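Local coordinates for protein 2,3-dihydroxybenzoate-AMP ligase (Bacillus subtilis, PDB 1MDB) that belongs to the ANL family of AMP-binding enzymes and holds adenosine monophosphate and 2,3-dihydroxy-benzoic acid together in a pocket lined by both its N-terminal and C-terminal domains, at residues L238-G242 with L336-T340; Y207-L211 with N235-S239; N351-P356 with D420-V425; L230-H234 with G516-V520. All blocks are in the same frame, centred on the assembly; numbering follows the deposited sequence.

Contact 1 of 4, residues L238-G242 with L336-T340; sequences LSSPG and LVNYT. With DBH (2,3-dihydroxy-benzoic acid), chain E.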
# COMPACT_ATOMS: atom_id res chain seq x y z
N LEU A 238 4.72 4.16 -0.53
CA LEU A 238 5.00 5.30 -1.40
C LEU A 238 4.66 6.63 -0.75
O LEU A 238 5.32 7.63 -1.03
CB LEU A 238 4.20 5.21 -2.71
CG LEU A 238 4.43 6.33 -3.74
CD1 LEU A 238 5.76 6.08 -4.46
CD2 LEU A 238 3.30 6.36 -4.77
N SER A 239 3.64 6.64 0.11
CA SER A 239 3.17 7.90 0.69
C SER A 239 2.70 7.94 2.15
O SER A 239 2.24 8.99 2.61
CB SER A 239 2.02 8.43 -0.16
OG SER A 239 0.88 7.61 0.03
N SER A 240 2.79 6.84 2.89
CA SER A 240 2.29 6.86 4.27
C SER A 240 3.29 6.53 5.37
O SER A 240 3.09 5.56 6.11
CB SER A 240 1.09 5.93 4.39
OG SER A 240 0.09 6.23 3.43
N PRO A 241 4.37 7.32 5.51
CA PRO A 241 4.75 8.49 4.71
C PRO A 241 5.42 8.06 3.39
O PRO A 241 5.43 8.81 2.42
CB PRO A 241 5.70 9.24 5.64
CG PRO A 241 6.37 8.13 6.39
CD PRO A 241 5.20 7.24 6.73
N GLY A 242 5.98 6.86 3.39
CA GLY A 242 6.61 6.33 2.19
C GLY A 242 7.89 6.99 1.69
O GLY A 242 8.46 7.87 2.34
N LEU A 336 -8.19 8.24 2.58
CA LEU A 336 -7.98 8.16 4.02
C LEU A 336 -6.84 7.31 4.55
O LEU A 336 -6.69 6.14 4.19
CB LEU A 336 -9.27 7.70 4.70
CG LEU A 336 -9.21 7.67 6.24
CD1 LEU A 336 -8.98 9.09 6.75
CD2 LEU A 336 -10.50 7.10 6.81
N VAL A 337 -6.04 7.91 5.43
CA VAL A 337 -4.94 7.22 6.07
C VAL A 337 -4.99 7.52 7.57
O VAL A 337 -5.07 8.68 7.98
CB VAL A 337 -3.57 7.66 5.52
CG1 VAL A 337 -2.45 6.98 6.32
CG2 VAL A 337 -3.46 7.30 4.05
N ASN A 338 -4.95 6.46 8.38
CA ASN A 338 -5.00 6.58 9.83
C ASN A 338 -3.72 6.07 10.48
O ASN A 338 -3.17 5.05 10.06
CB ASN A 338 -6.18 5.76 10.38
CG ASN A 338 -7.49 6.13 9.76
OD1 ASN A 338 -8.07 7.18 10.08
ND2 ASN A 338 -7.98 5.29 8.85
N TYR A 339 -3.25 6.77 11.51
CA TYR A 339 -2.03 6.36 12.21
C TYR A 339 -2.17 6.45 13.72
O TYR A 339 -2.88 7.31 14.23
CB TYR A 339 -0.83 7.27 11.88
CG TYR A 339 -0.43 7.46 10.43
CD1 TYR A 339 -1.07 8.41 9.63
CD2 TYR A 339 0.66 6.77 9.89
CE1 TYR A 339 -0.62 8.66 8.33
CE2 TYR A 339 1.11 7.02 8.60
CZ TYR A 339 0.47 7.97 7.83
OH TYR A 339 0.92 8.23 6.55
N THR A 340 -1.50 5.55 14.44
CA THR A 340 -1.48 5.67 15.89
C THR A 340 -0.39 6.74 16.00
O THR A 340 0.54 6.76 15.18
CB THR A 340 -1.01 4.38 16.59
OG1 THR A 340 0.20 3.92 15.99
CG2 THR A 340 -2.08 3.31 16.50
C21 DBH E . -3.39 -0.06 1.91
O9 DBH E . -3.61 -1.33 2.28
C18 DBH E . -2.66 0.91 2.76
C15 DBH E . -2.10 0.49 4.01
C12 DBH E . -1.42 1.41 4.84
C3 DBH E . -2.53 2.28 2.36
O3 DBH E . -3.06 2.76 1.14
C6 DBH E . -1.86 3.19 3.19
C9 DBH E . -1.30 2.77 4.42
O6 DBH E . -1.74 4.51 2.80
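The phenol of Tyr339 runs up against the backbone of Ser240, its OH lying 3.0 Å from Ser240 CA. The ring comes edge-on: the carbonyl carbon of Ser240 is in the ring plane, and Ser240 O stands beside the same edge, 3.5 Å from Tyr339 CE2. This is close packing without a bond, since Ser240 O and Tyr339 OH meet at a poor angle. Beside the ring, Val337 CG2 sits 3.8 Å from Ser240 OG and 3.5 Å from O6 of 2,3-dihydroxy-benzoic acid, an apolar flank to the polar pair. That pair is the short hydrogen bond of 2.6 Å between Ser240 OG and ligand O6, in which either oxygen may donate. Ser240 turns its hydroxyl anti to its own carbonyl carbon (chi1 -54°), which carries OG to the ligand while CB faces the phenol.

The next shell fixes these groups. Tyr339 OH is hydrogen-bonded to Ser214 OG, and Ser240 O to Gln304 NE2; a cis peptide joins Ser240 to Pro241. On strand 337-339, Val337 and Tyr339 both face the 238-242 segment, while Asn338 between them turns to the other side and bonds Phe330 O through ND2. With the backbone oxygen and the phenol both satisfied by other partners, the serine hydroxyl meets the ligand hydroxyl directly, and the short bond in this buried setting is consistent with a firm hold on O6.

Contact 2 of 4, residues Y207-L211 with N235-S239; sequences YIYSL and NYPLS. With DBH (2,3-dihydroxy-benzoic acid), chain E.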
# COMPACT_ATOMS: atom_id res chain seq x y z
N TYR A 207 -2.53 14.84 -3.29
CA TYR A 207 -1.53 13.85 -2.86
C TYR A 207 -0.43 14.49 -2.02
O TYR A 207 -0.06 13.97 -0.97
CB TYR A 207 -0.89 13.14 -4.05
CG TYR A 207 -0.42 11.73 -3.73
CD1 TYR A 207 -1.33 10.74 -3.36
CD2 TYR A 207 0.92 11.38 -3.80
CE1 TYR A 207 -0.92 9.44 -3.08
CE2 TYR A 207 1.35 10.07 -3.52
CZ TYR A 207 0.42 9.11 -3.16
OH TYR A 207 0.81 7.82 -2.89
N ILE A 208 0.09 15.62 -2.48
CA ILE A 208 1.14 16.28 -1.72
C ILE A 208 0.63 16.63 -0.31
O ILE A 208 1.38 16.58 0.66
CB ILE A 208 1.67 17.51 -2.50
CG1 ILE A 208 2.30 17.02 -3.82
CG2 ILE A 208 2.70 18.26 -1.66
CD1 ILE A 208 2.77 18.12 -4.75
N TYR A 209 -0.66 16.95 -0.20
CA TYR A 209 -1.21 17.24 1.13
C TYR A 209 -1.11 15.97 1.99
O TYR A 209 -0.69 16.03 3.15
CB TYR A 209 -2.67 17.66 1.05
CG TYR A 209 -3.30 17.83 2.42
CD1 TYR A 209 -2.79 18.76 3.33
CD2 TYR A 209 -4.37 17.02 2.82
CE1 TYR A 209 -3.33 18.88 4.61
CE2 TYR A 209 -4.92 17.14 4.11
CZ TYR A 209 -4.39 18.07 4.99
OH TYR A 209 -4.91 18.19 6.26
N SER A 210 -1.48 14.82 1.42
CA SER A 210 -1.40 13.56 2.16
C SER A 210 0.05 13.31 2.61
O SER A 210 0.28 12.75 3.68
CB SER A 210 -1.88 12.39 1.31
OG SER A 210 -0.84 11.87 0.49
N LEU A 211 1.01 13.73 1.79
CA LEU A 211 2.43 13.56 2.13
C LEU A 211 2.83 14.50 3.29
O LEU A 211 3.55 14.09 4.21
CB LEU A 211 3.31 13.84 0.90
CG LEU A 211 3.16 12.89 -0.30
CD1 LEU A 211 4.04 13.37 -1.45
CD2 LEU A 211 3.56 11.47 0.11
N ASN A 235 0.59 2.39 -2.49
CA ASN A 235 0.27 3.61 -1.73
C ASN A 235 0.91 3.74 -0.35
O ASN A 235 1.35 4.82 0.04
CB ASN A 235 -1.25 3.77 -1.61
CG ASN A 235 -1.67 5.22 -1.33
OD1 ASN A 235 -1.39 6.13 -2.13
ND2 ASN A 235 -2.36 5.45 -0.21
N TYR A 236 0.96 2.63 0.39
CA TYR A 236 1.51 2.59 1.74
C TYR A 236 3.02 2.93 1.74
O TYR A 236 3.43 3.94 2.33
CB TYR A 236 1.21 1.19 2.32
CG TYR A 236 1.77 0.85 3.69
CD1 TYR A 236 1.90 -0.49 4.06
CD2 TYR A 236 2.16 1.83 4.61
CE1 TYR A 236 2.41 -0.86 5.30
CE2 TYR A 236 2.68 1.47 5.87
CZ TYR A 236 2.80 0.12 6.19
OH TYR A 236 3.32 -0.29 7.40
N PRO A 237 3.86 2.10 1.09
CA PRO A 237 5.30 2.42 1.09
C PRO A 237 5.69 3.59 0.17
O PRO A 237 6.87 3.97 0.10
CB PRO A 237 5.94 1.09 0.67
CG PRO A 237 4.89 0.51 -0.25
CD PRO A 237 3.61 0.77 0.52
N LEU A 238 4.72 4.16 -0.53
CA LEU A 238 5.00 5.30 -1.40
C LEU A 238 4.66 6.63 -0.75
O LEU A 238 5.32 7.63 -1.03
CB LEU A 238 4.20 5.21 -2.71
CG LEU A 238 4.43 6.33 -3.74
CD1 LEU A 238 5.76 6.08 -4.46
CD2 LEU A 238 3.30 6.36 -4.77
N SER A 239 3.64 6.64 0.11
CA SER A 239 3.17 7.90 0.69
C SER A 239 2.70 7.94 2.15
O SER A 239 2.24 8.99 2.61
CB SER A 239 2.02 8.43 -0.16
OG SER A 239 0.88 7.61 0.03
C21 DBH E . -3.39 -0.06 1.91
O9 DBH E . -3.61 -1.33 2.28
C18 DBH E . -2.66 0.91 2.76
C15 DBH E . -2.10 0.49 4.01
C12 DBH E . -1.42 1.41 4.84
C3 DBH E . -2.53 2.28 2.36
O3 DBH E . -3.06 2.76 1.14
C6 DBH E . -1.86 3.19 3.19
C9 DBH E . -1.30 2.77 4.42
O6 DBH E . -1.74 4.51 2.80
O HOH W 1 -1.45 9.11 0.73
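Tyr207 and Asn235 make the direct polar link, with Tyr207 OH donating to Asn235 OD1 over 2.9 Å. The phenol oxygen approaches from above the amide, 39° out of the carbonyl plane, while OD1 itself lies at the edge of the ring. With OD1 held by the tyrosine, the rotation of the amide is set and ND2 is turned to the bound 2,3-dihydroxy-benzoic acid. There it gives a nearly straight bond to ligand O3 (3.1 Å from ND2) and a weak one to O6. Asn235 CG lies anti to its backbone N (chi1 -158°), which brings the amide between the tyrosine and the ligand.

A second polar network runs through the serines. Ser239 OG donates to Asn235 O at 2.8 Å, and Ser239 N reaches the same oxygen from the opposite face of its plane. A water donates to Ser210 OG and to Ser239 OG, bridging the two helices, and Ser210 OG in turn donates to Tyr207 O within its own helix.

Helix 204-218 and the short helix 235-239 meet here in the N-terminal part of the AMP-binding fold, their local axes 11.5 Å apart and inclined at 73°.

Apolar contacts fill in the rest. Leu211 CD2 presses tightly on Ser239 CB, at 3.4 Å, and Leu238 CD2 packs 4.3 Å from Tyr207 CZ. Tyr236 turns away from helix 204-218 and lays one ring face under ligand C12, which is 3.4 Å from Tyr236 CG.

Contact 3 of 4, residues N351-P356 with D420-V425; sequences NTQGKP and DGYIVV. With AMP (adenosine monophosphate), chain D.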
# COMPACT_ATOMS: atom_id res chain seq x y z
N ASN A 351 -3.73 -1.63 20.51
CA ASN A 351 -5.10 -2.07 20.31
C ASN A 351 -5.95 -1.33 19.28
O ASN A 351 -7.09 -1.71 19.05
CB ASN A 351 -5.83 -2.10 21.66
CG ASN A 351 -5.17 -3.05 22.64
OD1 ASN A 351 -5.17 -4.27 22.45
ND2 ASN A 351 -4.59 -2.50 23.70
N THR A 352 -5.40 -0.29 18.66
CA THR A 352 -6.17 0.45 17.66
C THR A 352 -5.40 0.54 16.34
O THR A 352 -4.23 0.16 16.26
CB THR A 352 -6.50 1.89 18.12
OG1 THR A 352 -5.34 2.73 17.95
CG2 THR A 352 -6.92 1.90 19.58
N GLN A 353 -6.07 1.05 15.32
CA GLN A 353 -5.46 1.22 14.01
C GLN A 353 -5.36 2.72 13.68
O GLN A 353 -5.49 3.12 12.53
CB GLN A 353 -6.29 0.50 12.93
CG GLN A 353 -6.11 -1.03 12.88
CD GLN A 353 -6.42 -1.74 14.19
OE1 GLN A 353 -5.54 -1.97 15.01
NE2 GLN A 353 -7.68 -2.09 14.38
N GLY A 354 -5.15 3.54 14.72
CA GLY A 354 -5.00 4.98 14.55
C GLY A 354 -6.25 5.83 14.36
O GLY A 354 -7.37 5.35 14.51
N LYS A 355 -6.05 7.11 14.05
CA LYS A 355 -7.15 8.05 13.81
C LYS A 355 -6.78 8.88 12.58
O LYS A 355 -5.61 9.06 12.28
CB LYS A 355 -7.36 8.97 15.02
CG LYS A 355 -6.19 9.87 15.37
CD LYS A 355 -6.48 10.75 16.59
CE LYS A 355 -5.26 11.60 16.96
NZ LYS A 355 -5.40 12.33 18.27
N PRO A 356 -7.78 9.40 11.84
CA PRO A 356 -7.48 10.20 10.65
C PRO A 356 -6.30 11.15 10.82
O PRO A 356 -6.16 11.80 11.86
CB PRO A 356 -8.79 10.93 10.39
CG PRO A 356 -9.80 9.89 10.78
CD PRO A 356 -9.23 9.32 12.07
N ASP A 420 -11.55 8.90 21.56
CA ASP A 420 -10.68 9.93 21.02
C ASP A 420 -10.69 9.95 19.50
O ASP A 420 -9.87 10.63 18.88
CB ASP A 420 -9.26 9.75 21.55
CG ASP A 420 -9.16 10.02 23.04
OD1 ASP A 420 -9.50 11.15 23.45
OD2 ASP A 420 -8.74 9.12 23.79
N GLY A 421 -11.61 9.21 18.91
CA GLY A 421 -11.71 9.18 17.46
C GLY A 421 -10.85 8.14 16.77
O GLY A 421 -10.69 8.18 15.55
N TYR A 422 -10.30 7.20 17.53
CA TYR A 422 -9.47 6.15 16.94
C TYR A 422 -10.35 5.08 16.31
O TYR A 422 -11.52 4.93 16.67
CB TYR A 422 -8.55 5.52 17.99
CG TYR A 422 -7.36 6.39 18.32
CD1 TYR A 422 -7.53 7.60 19.01
CD2 TYR A 422 -6.07 6.05 17.90
CE1 TYR A 422 -6.45 8.44 19.25
CE2 TYR A 422 -4.99 6.89 18.14
CZ TYR A 422 -5.18 8.08 18.81
OH TYR A 422 -4.12 8.92 19.04
N ILE A 423 -9.78 4.35 15.36
CA ILE A 423 -10.50 3.30 14.65
C ILE A 423 -9.97 1.93 15.03
O ILE A 423 -8.76 1.67 15.01
CB ILE A 423 -10.37 3.49 13.13
CG1 ILE A 423 -10.95 4.84 12.72
CG2 ILE A 423 -11.08 2.35 12.39
CD1 ILE A 423 -10.82 5.17 11.25
N VAL A 424 -10.89 1.05 15.41
CA VAL A 424 -10.56 -0.31 15.77
C VAL A 424 -11.23 -1.13 14.67
O VAL A 424 -12.44 -1.33 14.69
CB VAL A 424 -11.13 -0.69 17.14
CG1 VAL A 424 -10.76 -2.14 17.46
CG2 VAL A 424 -10.57 0.25 18.20
N VAL A 425 -10.43 -1.56 13.71
CA VAL A 425 -10.92 -2.34 12.58
C VAL A 425 -11.21 -3.79 12.95
O VAL A 425 -10.44 -4.42 13.67
CB VAL A 425 -9.88 -2.32 11.42
CG1 VAL A 425 -10.41 -3.10 10.21
CG2 VAL A 425 -9.59 -0.88 11.03
P AMP D . -4.81 -0.45 -0.21
O1P AMP D . -5.28 0.62 -1.17
O2P AMP D . -4.19 -1.64 -0.87
O3P AMP D . -3.93 0.12 0.87
O5' AMP D . -6.14 -1.12 0.52
C5' AMP D . -6.88 -0.44 1.57
C4' AMP D . -7.70 -1.46 2.36
O4' AMP D . -6.75 -2.30 2.99
C3' AMP D . -8.50 -0.91 3.50
O3' AMP D . -9.77 -0.42 3.08
C2' AMP D . -8.58 -2.10 4.46
O2' AMP D . -9.68 -2.97 4.13
C1' AMP D . -7.22 -2.73 4.25
N9 AMP D . -6.25 -2.20 5.53
C8 AMP D . -5.15 -1.42 5.36
N7 AMP D . -4.54 -1.18 6.51
C5 AMP D . -5.28 -1.81 7.41
C6 AMP D . -5.04 -1.87 8.77
N6 AMP D . -3.99 -1.27 9.35
N1 AMP D . -5.94 -2.59 9.52
C2 AMP D . -7.02 -3.22 8.97
N3 AMP D . -7.24 -3.17 7.65
C4 AMP D . -6.38 -2.47 6.84
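Gly354 O receives Ile423 N in the shortest hydrogen bond of this contact, 2.7 Å long. The same oxygen also takes a CA-H...O contact from Tyr422, whose CA is 3.3 Å away. One residue earlier, Gln353 N donates to Ile423 O over 2.8 Å, so Ile423 is tied through both its backbone N and its backbone O to the loop at Gln353 and Gly354. Gly354 has a positive phi of 79°, which suits glycine, and its N-H makes a weak bond back to Thr352 OG1, which is also bonded to Ile348 O in the helix just before.

These bonds join two sheets of the fold at their margins. Strand 355-356 is one of the two outermost strands of the large mixed sheet, where Lys355 pairs with Tyr339, and strand 423-428 is an outer strand of the four-stranded antiparallel sheet, where Val424 pairs with Arg416.

At one end of the junction Lys355 covers a face of Tyr422: its CB stands 4.1 Å from the ring centroid, 6° off the normal, in a CH-pi contact. Lys355 CG lies between the backbone N and the carbonyl carbon (chi1 63°), and the extended chain then runs over the ring to bring CD 3.5 Å from Tyr422 CE1. The phenol itself is hydrogen-bonded to Asp344 OD1.

At the other end the junction borders adenosine monophosphate. Val425 crosses Gln353 at about a right angle, and the two line the adenine rim, Val425 CG1 lying 3.6 Å from base C2 and Gln353 CG 3.7 Å from base N1.

Contact 4 of 4, residues L230-H234 with G516-V520; sequences LPMAH and GVGKV. With AMP (adenosine monophosphate), chain D; DBH (2,3-dihydroxy-benzoic acid), chain E.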
# COMPACT_ATOMS: atom_id res chain seq x y z
N LEU A 230 8.93 -2.86 1.29
CA LEU A 230 7.78 -3.35 0.54
C LEU A 230 7.87 -2.77 -0.87
O LEU A 230 8.61 -1.82 -1.10
CB LEU A 230 6.48 -2.85 1.19
CG LEU A 230 6.15 -3.32 2.60
CD1 LEU A 230 4.97 -2.53 3.15
CD2 LEU A 230 5.82 -4.80 2.57
N PRO A 231 7.13 -3.35 -1.83
CA PRO A 231 7.16 -2.83 -3.21
C PRO A 231 6.70 -1.38 -3.07
O PRO A 231 5.52 -1.12 -2.81
CB PRO A 231 6.14 -3.70 -3.93
CG PRO A 231 6.25 -5.02 -3.20
CD PRO A 231 6.31 -4.57 -1.75
N MET A 232 7.62 -0.44 -3.24
CA MET A 232 7.34 0.99 -3.02
C MET A 232 6.32 1.72 -3.88
O MET A 232 5.95 2.85 -3.54
CB MET A 232 8.65 1.78 -2.99
CG MET A 232 9.36 1.89 -4.33
SD MET A 232 11.06 2.46 -4.10
CE MET A 232 11.61 2.64 -5.83
N ALA A 233 5.87 1.12 -4.97
CA ALA A 233 4.85 1.77 -5.81
C ALA A 233 3.46 1.66 -5.17
O ALA A 233 2.52 2.31 -5.62
CB ALA A 233 4.84 1.16 -7.21
N HIS A 234 3.32 0.82 -4.15
CA HIS A 234 2.03 0.67 -3.45
C HIS A 234 1.83 1.92 -2.59
O HIS A 234 2.78 2.44 -2.02
CB HIS A 234 2.04 -0.57 -2.56
CG HIS A 234 0.75 -0.79 -1.82
ND1 HIS A 234 -0.32 -1.47 -2.37
CD2 HIS A 234 0.34 -0.37 -0.60
CE1 HIS A 234 -1.33 -1.46 -1.52
NE2 HIS A 234 -0.96 -0.80 -0.43
N GLY A 516 -0.11 -8.28 -4.15
CA GLY A 516 1.05 -7.59 -4.68
C GLY A 516 1.96 -6.94 -3.65
O GLY A 516 3.19 -7.06 -3.74
N VAL A 517 1.38 -6.27 -2.66
CA VAL A 517 2.21 -5.61 -1.66
C VAL A 517 2.62 -6.56 -0.53
O VAL A 517 3.46 -6.22 0.29
CB VAL A 517 1.50 -4.37 -1.07
CG1 VAL A 517 0.30 -4.79 -0.24
CG2 VAL A 517 2.47 -3.58 -0.23
N GLY A 518 2.04 -7.76 -0.49
CA GLY A 518 2.43 -8.71 0.54
C GLY A 518 1.39 -9.12 1.57
O GLY A 518 1.71 -9.88 2.48
N LYS A 519 0.17 -8.62 1.48
CA LYS A 519 -0.82 -9.03 2.47
C LYS A 519 -1.45 -10.37 2.12
O LYS A 519 -1.39 -10.84 0.98
CB LYS A 519 -1.93 -7.98 2.65
CG LYS A 519 -1.94 -6.82 1.68
CD LYS A 519 -3.00 -5.79 2.08
CE LYS A 519 -2.98 -4.58 1.15
NZ LYS A 519 -3.90 -3.48 1.61
N VAL A 520 -2.03 -11.01 3.13
CA VAL A 520 -2.68 -12.29 2.91
C VAL A 520 -3.89 -12.03 2.02
O VAL A 520 -4.58 -11.03 2.18
CB VAL A 520 -3.15 -12.90 4.25
CG1 VAL A 520 -3.94 -14.17 3.99
CG2 VAL A 520 -1.96 -13.20 5.13
P AMP D . -4.81 -0.45 -0.21
O1P AMP D . -5.28 0.62 -1.17
O2P AMP D . -4.19 -1.64 -0.87
O3P AMP D . -3.93 0.12 0.87
O5' AMP D . -6.14 -1.12 0.52
C5' AMP D . -6.88 -0.44 1.57
C4' AMP D . -7.70 -1.46 2.36
O4' AMP D . -6.75 -2.30 2.99
C3' AMP D . -8.50 -0.91 3.50
O3' AMP D . -9.77 -0.42 3.08
C2' AMP D . -8.58 -2.10 4.46
O2' AMP D . -9.68 -2.97 4.13
C1' AMP D . -7.22 -2.73 4.25
N9 AMP D . -6.25 -2.20 5.53
C8 AMP D . -5.15 -1.42 5.36
N7 AMP D . -4.54 -1.18 6.51
C5 AMP D . -5.28 -1.81 7.41
C6 AMP D . -5.04 -1.87 8.77
N6 AMP D . -3.99 -1.27 9.35
N1 AMP D . -5.94 -2.59 9.52
C2 AMP D . -7.02 -3.22 8.97
N3 AMP D . -7.24 -3.17 7.65
C4 AMP D . -6.38 -2.47 6.84
C21 DBH E . -3.39 -0.06 1.91
O9 DBH E . -3.61 -1.33 2.28
C18 DBH E . -2.66 0.91 2.76
C15 DBH E . -2.10 0.49 4.01
C12 DBH E . -1.42 1.41 4.84
C3 DBH E . -2.53 2.28 2.36
O3 DBH E . -3.06 2.76 1.14
C6 DBH E . -1.86 3.19 3.19
C9 DBH E . -1.30 2.77 4.42
O6 DBH E . -1.74 4.51 2.80
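Val517 packs over one face of the imidazole of His234, offset toward its rim, and this is the tight part of the contact. Val517 CB lies 3.9 Å from the ring centroid, 21° off the normal, in a CH-pi contact, while CG2 comes to 3.6 Å from His234 CG. The side chains cross at about a right angle. With chi1 at -180° the imidazole of His234 points opposite its backbone N, which lays a ring face under the valine and turns the ring edge to the ligands: O2P of adenosine monophosphate is in the ring plane, and NE2 gives a weak hydrogen bond to O3P at 3.4 Å. Lys519 stretches toward the same phosphate, but its NZ is crowded by 2,3-dihydroxy-benzoic acid and its exact place is doubtful.

The outer part is looser. Pro231 and Gly516 are partly exposed, with Pro231 CG 3.7 Å from Gly516 O, and no hydrogen bond joins the two loops.

The loop 230-234 connects strand 225-228 to helix 235-239 through a type I turn, with His234 at the N-cap of that helix and Met232 turned against helix 86-98. Facing it, 516-520 is the loop of the C-terminal domain between strand 505-508 and helix 522-534.

Overall arrangement
Contacts 1 and 2 share Leu238 and Ser239, their centres about 7 Å apart, and together give 2,3-dihydroxy-benzoic acid its hydroxyl partners through Asn235 at the start of helix 235-239 and Ser240. Contact 4, whose segment 230-234 leads into that helix, touches both, its centre about 14 Å from each; it brings the C-terminal domain to the end of the pocket where the two ligands meet. Contact 3, about 13 Å from contact 1 between centres, continues the same sheet, as strands 337-339 and 355-356 are neighbours, and borders the adenine. Contacts 3 and 4 lie about 23 Å apart between centres, at the base and phosphate ends of adenosine monophosphate.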